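Local atomic coordinates of galactose-binding lectin (Arachis hypogaea, PDB entry 2TEP), a protein that binds galactose and galactose-containing sugars as a calcium- and manganese-containing homotetrameric legume lectin. Residues D83-F88 against F206-S211. Residues are numbered along the deposited sequence; the frame is centred on the assembly and turned at random.
Sequences DGIIFF and FSASGS. With GAL (beta-D-galactopyranose), chain E; NGA (2-acetamido-2-deoxy-beta-D-galactopyranose), chain B.
Ile-86 and Ser-207 form an antiparallel hydrogen-bonded pair between neighbouring central strands of the seven-stranded sheet in the legume lectin jelly roll. Ser-207 N donates to Ile-86 O at 2.8 Å, and Ile-86 N returns a bond to Ser-207 O. On the face these two residues share, Ile-86 brings its CG2 branch 3.6 Å from Ser-207 CB, while its CG1 arm, anti to the backbone N (chi1 -173°), leads away. Phe-88 bends back toward the same serine: with chi1 at 69° its ring comes to Ser-207, where Phe-88 CE1 lies 3.6 Å from Ser-207 CB, and turns its edge to Ser-207 N and Ile-86 O. Ser-207 OG bonds instead to Leu-106 O.

The other face carries Ile-85, Ala-208 and an oblique aromatic pair, Phe-87 and Phe-206, whose planes stand at 44°; Phe-87 CD1 approaches Phe-206 CE1 to 3.6 Å. Phe-69 meets both rings, and Trp-223 packs edge-to-face with Phe-206, tying this face to the second sheet of the sandwich.

Toward the sugar, Asp-83 follows a cis peptide, and its backbone N-H donates to Ser-209 O. Its carboxylate grips galactose with both oxygens: O3 donates to Asp-83 OD1 at 2.8 Å, and O4 to Asp-83 OD2 at 2.7 Å. From the loop after strand 206-209, Ser-211 OG lies 2.9 Å from galactose O4 and 3.0 Å from its ring oxygen O5.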
loop_
_atom_site.group_PDB
_atom_site.type_symbol
_atom_site.label_atom_id
_atom_site.label_comp_id
_atom_site.label_asym_id
_atom_site.label_seq_id
_atom_site.Cartn_x
_atom_site.Cartn_y
_atom_site.Cartn_z
ATOM N N ASP A 83 -21.109 0.083 -28.097
ATOM C CA ASP A 83 -19.978 -0.044 -29.007
ATOM C C ASP A 83 -18.666 -0.499 -28.355
ATOM O O ASP A 83 -17.707 -0.869 -29.047
ATOM C CB ASP A 83 -19.757 1.300 -29.696
ATOM C CG ASP A 83 -20.730 1.534 -30.815
ATOM O OD1 ASP A 83 -20.453 1.055 -31.934
ATOM O OD2 ASP A 83 -21.774 2.178 -30.582
ATOM N N GLY A 84 -18.594 -0.413 -27.034
ATOM C CA GLY A 84 -17.383 -0.824 -26.357
ATOM C C GLY A 84 -16.884 0.216 -25.384
ATOM O O GLY A 84 -17.409 1.329 -25.341
ATOM N N ILE A 85 -15.845 -0.156 -24.638
ATOM C CA ILE A 85 -15.219 0.656 -23.595
ATOM C C ILE A 85 -13.792 1.067 -23.984
ATOM O O ILE A 85 -13.091 0.329 -24.682
ATOM C CB ILE A 85 -15.150 -0.181 -22.255
ATOM C CG1 ILE A 85 -16.548 -0.346 -21.648
ATOM C CG2 ILE A 85 -14.172 0.445 -21.232
ATOM C CD1 ILE A 85 -16.619 -1.410 -20.593
ATOM N N ILE A 86 -13.355 2.237 -23.538
ATOM C CA ILE A 86 -12.001 2.678 -23.826
ATOM C C ILE A 86 -11.350 3.343 -22.610
ATOM O O ILE A 86 -11.971 4.176 -21.943
ATOM C CB ILE A 86 -11.940 3.606 -25.065
ATOM C CG1 ILE A 86 -10.485 3.902 -25.419
ATOM C CG2 ILE A 86 -12.741 4.889 -24.844
ATOM C CD1 ILE A 86 -10.319 4.697 -26.681
ATOM N N PHE A 87 -10.161 2.858 -22.257
ATOM C CA PHE A 87 -9.374 3.382 -21.148
ATOM C C PHE A 87 -8.489 4.406 -21.833
ATOM O O PHE A 87 -7.662 4.040 -22.664
ATOM C CB PHE A 87 -8.510 2.260 -20.542
ATOM C CG PHE A 87 -7.408 2.743 -19.620
ATOM C CD1 PHE A 87 -7.707 3.345 -18.401
ATOM C CD2 PHE A 87 -6.058 2.591 -19.983
ATOM C CE1 PHE A 87 -6.686 3.789 -17.546
ATOM C CE2 PHE A 87 -5.023 3.029 -19.138
ATOM C CZ PHE A 87 -5.339 3.632 -17.918
ATOM N N PHE A 88 -8.645 5.680 -21.492
ATOM C CA PHE A 88 -7.850 6.729 -22.139
ATOM C C PHE A 88 -7.107 7.701 -21.209
ATOM O O PHE A 88 -7.416 7.830 -20.024
ATOM C CB PHE A 88 -8.722 7.532 -23.109
ATOM C CG PHE A 88 -9.759 8.382 -22.429
ATOM C CD1 PHE A 88 -10.953 7.815 -21.974
ATOM C CD2 PHE A 88 -9.537 9.743 -22.223
ATOM C CE1 PHE A 88 -11.904 8.587 -21.326
ATOM C CE2 PHE A 88 -10.485 10.524 -21.573
ATOM C CZ PHE A 88 -11.668 9.939 -21.125
ATOM N N PHE A 206 -12.143 6.214 -18.124
ATOM C CA PHE A 206 -12.779 5.268 -19.046
ATOM C C PHE A 206 -13.949 5.968 -19.749
ATOM O O PHE A 206 -14.606 6.818 -19.155
ATOM C CB PHE A 206 -13.361 4.061 -18.288
ATOM C CG PHE A 206 -12.383 3.345 -17.425
ATOM C CD1 PHE A 206 -11.613 2.306 -17.938
ATOM C CD2 PHE A 206 -12.190 3.738 -16.109
ATOM C CE1 PHE A 206 -10.651 1.673 -17.142
ATOM C CE2 PHE A 206 -11.236 3.116 -15.308
ATOM C CZ PHE A 206 -10.462 2.081 -15.827
ATOM N N SER A 207 -14.265 5.535 -20.971
ATOM C CA SER A 207 -15.372 6.090 -21.752
ATOM C C SER A 207 -16.180 4.974 -22.428
ATOM O O SER A 207 -15.682 3.860 -22.607
ATOM C CB SER A 207 -14.839 7.037 -22.813
ATOM O OG SER A 207 -15.894 7.633 -23.538
ATOM N N ALA A 208 -17.446 5.240 -22.733
ATOM C CA ALA A 208 -18.276 4.242 -23.397
ATOM C C ALA A 208 -19.396 4.934 -24.142
ATOM O O ALA A 208 -19.961 5.918 -23.665
ATOM C CB ALA A 208 -18.826 3.242 -22.405
ATOM N N SER A 209 -19.759 4.388 -25.294
ATOM C CA SER A 209 -20.777 5.001 -26.107
ATOM C C SER A 209 -21.682 3.992 -26.767
ATOM O O SER A 209 -21.389 2.791 -26.782
ATOM C CB SER A 209 -20.098 5.836 -27.176
ATOM O OG SER A 209 -19.254 5.002 -27.939
ATOM N N GLY A 210 -22.780 4.507 -27.317
ATOM C CA GLY A 210 -23.770 3.702 -28.018
ATOM C C GLY A 210 -24.451 4.576 -29.073
ATOM O O GLY A 210 -24.254 5.799 -29.084
ATOM N N SER A 211 -25.251 3.972 -29.949
ATOM C CA SER A 211 -25.938 4.707 -31.015
ATOM C C SER A 211 -27.459 4.569 -30.900
ATOM O O SER A 211 -27.981 4.350 -29.808
ATOM C CB SER A 211 -25.469 4.205 -32.381
ATOM O OG SER A 211 -25.774 2.835 -32.550
HETATM C C1 GAL E . -24.477 2.380 -35.718
HETATM C C2 GAL E . -23.244 2.852 -35.103
HETATM C C3 GAL E . -22.242 1.766 -34.843
HETATM C C4 GAL E . -22.932 0.737 -33.940
HETATM C C5 GAL E . -24.156 0.198 -34.780
HETATM C C6 GAL E . -25.023 -0.951 -34.278
HETATM O O2 GAL E . -22.673 3.718 -36.007
HETATM O O3 GAL E . -21.112 2.409 -34.251
HETATM O O4 GAL E . -23.262 1.352 -32.715
HETATM O O5 GAL E . -25.066 1.263 -35.046
HETATM O O6 GAL E . -25.918 -1.266 -35.310
HETATM C C1 NGA B . -28.043 4.624 -37.853
HETATM C C2 NGA B . -26.895 4.712 -36.866
HETATM C C3 NGA B . -26.430 3.333 -36.566
HETATM C C4 NGA B . -27.531 2.381 -35.968
HETATM C C5 NGA B . -28.680 2.385 -36.935
HETATM C C6 NGA B . -29.949 1.637 -36.416
HETATM C C7 NGA B . -25.123 6.475 -36.751
HETATM C C8 NGA B . -23.935 7.144 -37.435
HETATM N N2 NGA B . -25.747 5.484 -37.390
HETATM O O1 NGA B . -28.225 5.911 -38.462
HETATM O O3 NGA B . -25.327 3.482 -35.693
HETATM O O4 NGA B . -27.968 2.781 -34.729
HETATM O O5 NGA B . -29.037 3.790 -37.309
HETATM O O6 NGA B . -31.106 2.151 -37.121
HETATM O O7 NGA B . -25.504 6.921 -35.674
#